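PDB 6GSZ: alpha-L-rhamnosidase from Aspergillus terreus, which probably hydrolyses terminal non-reducing alpha-L-rhamnose residues from alpha-L-rhamnosides. Local coordinates for residues Asp666-Ala671 with Gln675-Arg680. Sequence-based numbering, arbitrary orientation.
With CA (calcium ion), chain Q; MAN (alpha-D-mannopyranose), chain C.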
ATOM      1  N   ASP A 666       3.761 -25.652  12.575  1.00 13.70           N
ATOM      2  CA  ASP A 666       4.477 -26.934  12.838  1.00 15.16           C
ATOM      3  C   ASP A 666       4.709 -27.118  14.350  1.00 14.73           C
ATOM      4  O   ASP A 666       5.827 -27.359  14.819  1.00 16.42           O
ATOM      5  CB  ASP A 666       5.780 -27.024  12.034  1.00 16.22           C
ATOM      6  CG  ASP A 666       5.597 -27.067  10.534  1.00 20.37           C
ATOM      7  OD1 ASP A 666       4.781 -27.890  10.061  1.00 28.12           O
ATOM      8  OD2 ASP A 666       6.312 -26.320   9.840  1.00 37.08           O
ATOM      9  N   LEU A 667       3.620 -27.045  15.127  1.00 13.17           N
ATOM     10  CA  LEU A 667       3.704 -27.052  16.589  1.00 13.33           C
ATOM     11  C   LEU A 667       3.269 -28.391  17.221  1.00 15.89           C
ATOM     12  O   LEU A 667       3.317 -28.505  18.429  1.00 14.76           O
ATOM     13  CB  LEU A 667       2.834 -25.916  17.160  1.00 14.31           C
ATOM     14  CG  LEU A 667       3.237 -24.517  16.687  1.00 15.06           C
ATOM     15  CD1 LEU A 667       2.375 -23.442  17.327  1.00 15.75           C
ATOM     16  CD2 LEU A 667       4.703 -24.249  16.975  1.00 13.85           C
ATOM     17  N   PHE A 668       2.889 -29.389  16.411  1.00 15.45           N
ATOM     18  CA  PHE A 668       2.523 -30.714  16.954  1.00 16.41           C
ATOM     19  C   PHE A 668       3.806 -31.459  17.280  1.00 16.33           C
ATOM     20  O   PHE A 668       4.846 -31.211  16.674  1.00 17.24           O
ATOM     21  CB  PHE A 668       1.642 -31.504  15.977  1.00 15.62           C
ATOM     22  CG  PHE A 668       0.232 -30.990  15.911  1.00 15.83           C
ATOM     23  CD1 PHE A 668      -0.727 -31.410  16.815  1.00 16.56           C
ATOM     24  CD2 PHE A 668      -0.121 -30.021  14.979  1.00 16.55           C
ATOM     25  CE1 PHE A 668      -2.005 -30.870  16.799  1.00 17.52           C
ATOM     26  CE2 PHE A 668      -1.404 -29.505  14.966  1.00 17.12           C
ATOM     27  CZ  PHE A 668      -2.352 -29.955  15.845  1.00 17.70           C
ATOM     28  N   PRO A 669       3.782 -32.363  18.271  1.00 17.51           N
ATOM     29  CA  PRO A 669       4.990 -33.105  18.635  1.00 17.78           C
ATOM     30  C   PRO A 669       5.439 -34.193  17.656  1.00 17.64           C
ATOM     31  O   PRO A 669       6.527 -34.706  17.819  1.00 22.03           O
ATOM     32  CB  PRO A 669       4.629 -33.708  19.996  1.00 19.03           C
ATOM     33  CG  PRO A 669       3.143 -33.816  20.006  1.00 22.10           C
ATOM     34  CD  PRO A 669       2.640 -32.658  19.153  1.00 17.93           C
ATOM     35  N   SER A 670       4.614 -34.523  16.669  1.00 17.29           N
ATOM     36  CA  SER A 670       4.998 -35.522  15.693  1.00 16.59           C
ATOM     37  C   SER A 670       4.261 -35.271  14.383  1.00 18.24           C
ATOM     38  O   SER A 670       3.180 -34.660  14.360  1.00 17.63           O
ATOM     39  CB  SER A 670       4.696 -36.930  16.174  1.00 18.85           C
ATOM     40  OG  SER A 670       3.322 -37.221  16.104  1.00 18.86           O
ATOM     41  N   ALA A 671       4.876 -35.751  13.293  1.00 19.75           N
ATOM     42  CA  ALA A 671       4.299 -35.628  11.962  1.00 19.61           C
ATOM     43  C   ALA A 671       2.939 -36.340  11.953  1.00 18.38           C
ATOM     44  O   ALA A 671       2.004 -35.918  11.257  1.00 20.28           O
ATOM     45  CB  ALA A 671       5.234 -36.211  10.940  1.00 22.18           C
ATOM     46  N   GLN A 675      -0.634 -34.850  10.999  1.00 15.86           N
ATOM     47  CA  GLN A 675      -1.446 -35.386   9.909  1.00 17.60           C
ATOM     48  C   GLN A 675      -2.879 -35.689  10.423  1.00 16.38           C
ATOM     49  O   GLN A 675      -3.866 -35.466   9.723  1.00 17.29           O
ATOM     50  CB  GLN A 675      -0.801 -36.657   9.313  1.00 19.97           C
ATOM     51  CG  GLN A 675       0.505 -36.391   8.565  1.00 24.17           C
ATOM     52  CD  GLN A 675       1.393 -37.592   8.274  1.00 32.74           C
ATOM     53  OE1 GLN A 675       1.042 -38.756   8.500  1.00 45.76           O
ATOM     54  NE2 GLN A 675       2.592 -37.313   7.770  1.00 41.21           N
ATOM     55  N   SER A 676      -3.005 -36.237  11.637  1.00 16.10           N
ATOM     56  CA  SER A 676      -4.311 -36.517  12.227  1.00 18.07           C
ATOM     57  C   SER A 676      -5.098 -35.213  12.384  1.00 16.33           C
ATOM     58  O   SER A 676      -6.280 -35.172  12.073  1.00 16.70           O
ATOM     59  CB  SER A 676      -4.188 -37.238  13.568  1.00 18.94           C
ATOM     60  OG  SER A 676      -3.673 -38.536  13.364  1.00 23.60           O
ATOM     61  N   ALA A 677      -4.416 -34.164  12.875  1.00 15.88           N
ATOM     62  CA  ALA A 677      -5.062 -32.834  13.057  1.00 15.80           C
ATOM     63  C   ALA A 677      -5.544 -32.269  11.708  1.00 14.84           C
ATOM     64  O   ALA A 677      -6.652 -31.693  11.607  1.00 17.58           O
ATOM     65  CB  ALA A 677      -4.095 -31.943  13.774  1.00 16.39           C
ATOM     66  N   ALA A 678      -4.746 -32.426  10.657  1.00 14.82           N
ATOM     67  CA  ALA A 678      -5.145 -31.963   9.283  1.00 15.36           C
ATOM     68  C   ALA A 678      -6.441 -32.646   8.848  1.00 16.83           C
ATOM     69  O   ALA A 678      -7.339 -32.022   8.286  1.00 16.67           O
ATOM     70  CB  ALA A 678      -4.047 -32.133   8.266  1.00 16.60           C
ATOM     71  N   LYS A 679      -6.539 -33.962   9.062  1.00 16.87           N
ATOM     72  CA  LYS A 679      -7.785 -34.656   8.692  1.00 17.57           C
ATOM     73  C   LYS A 679      -8.974 -34.164   9.549  1.00 16.29           C
ATOM     74  O   LYS A 679     -10.110 -34.063   9.027  1.00 18.96           O
ATOM     75  CB  LYS A 679      -7.578 -36.168   8.773  1.00 19.20           C
ATOM     76  CG  LYS A 679      -6.601 -36.746   7.761  1.00 22.36           C
ATOM     77  CD  LYS A 679      -7.084 -36.605   6.353  1.00 27.40           C
ATOM     78  CE  LYS A 679      -6.219 -37.318   5.338  1.00 33.04           C
ATOM     79  NZ  LYS A 679      -6.739 -37.027   3.975  1.00 33.96           N
ATOM     80  N   ARG A 680      -8.748 -33.866  10.831  1.00 15.86           N
ATOM     81  CA  ARG A 680      -9.827 -33.325  11.654  1.00 17.09           C
ATOM     82  C   ARG A 680     -10.238 -31.929  11.187  1.00 17.61           C
ATOM     83  O   ARG A 680     -11.435 -31.618  11.209  1.00 18.50           O
ATOM     84  CB  ARG A 680      -9.440 -33.256  13.133  1.00 17.39           C
ATOM     85  CG  ARG A 680      -9.240 -34.621  13.755  1.00 18.79           C
ATOM     86  CD  ARG A 680      -9.327 -34.604  15.265  1.00 19.27           C
ATOM     87  NE  ARG A 680      -8.452 -33.640  15.897  1.00 18.33           N
ATOM     88  CZ  ARG A 680      -7.155 -33.755  16.096  1.00 18.32           C
ATOM     89  NH1 ARG A 680      -6.533 -34.888  15.768  1.00 19.92           N
ATOM     90  NH2 ARG A 680      -6.481 -32.721  16.591  1.00 17.57           N
TER
HETATM   91 CA    CA Q 935       8.127 -27.457  15.168  0.50 32.59          CA
HETATM   92  C1  MAN C   5       9.549 -30.359  11.928  0.70 36.65           C
HETATM   93  C2  MAN C   5       9.626 -29.461  13.182  0.70 36.99           C
HETATM   94  C3  MAN C   5       9.123 -30.340  14.365  0.70 41.05           C
HETATM   95  C4  MAN C   5       7.786 -31.056  14.057  0.70 40.35           C
HETATM   96  C5  MAN C   5       7.867 -31.827  12.733  0.70 40.56           C
HETATM   97  C6  MAN C   5       6.575 -32.575  12.368  0.70 43.94           C
HETATM   98  O2  MAN C   5       8.976 -28.124  13.057  0.70 35.22           O
HETATM   99  O3  MAN C   5       9.068 -29.547  15.580  0.70 40.95           O
HETATM  100  O4  MAN C   5       7.423 -32.037  15.050  0.70 47.78           O
HETATM  101  O5  MAN C   5       8.225 -30.895  11.715  0.70 37.36           O
HETATM  102  O6  MAN C   5       5.417 -31.738  12.497  0.70 53.21           O
HETATM  103  O   HOH W   1       6.705 -29.126  16.829  1.00 27.26           O
HETATM  104  O   HOH W   2       7.873 -25.470  13.999  1.00 28.43           O
HETATM  105  O   HOH W   3      10.466 -26.813  14.761  1.00 45.06           O
HETATM  106  O   HOH W   4       8.751 -26.576  16.916  1.00 44.32           O
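The carbonyl O of Phe668 takes two hydrogen bonds, one from mannose O4 (3.2 Å) and another from a calcium-bound water (2.8 Å), while the side chain of the same residue packs against helix 671-687. The CZ end of its ring meets the methyl of Ala677 obliquely: CZ lies 3.4 Å from Ala677 CB, with CE1 and CE2 each 3.8 Å from that CB. The short methyl lets the ring come this near the helix, and Pro662 and Leu663 of helix 656-664, with Ile645 and Met651, also touch the phenylalanine. Asp666, at positive phi (61°), closes the preceding helix in a Schellman motif and turns its carbonyl O to the calcium ion, 2.3 Å away. Mannose O2 and O3 and four waters complete the metal's shell. Ser670 is the N-cap of the next helix, its OG accepting the N-H of Gln673. In the first turn Ala671 O receives the N-H of Gln675 at 2.9 Å, an i to i+4 bond. The Gln675 chain folds over that carbonyl, its CG beside its own backbone N (chi1 -68°) and 3.1 Å from Ala671 O, on an exposed flank that suits a polar amide. Phe668 thus joins an apolar ring packing to a polar backbone; its oxygen and that of Asp666 are consistent with fixing the mannose and its calcium, part of a glycan attached to the protein, against the surface of the (alpha/alpha)6 catalytic domain.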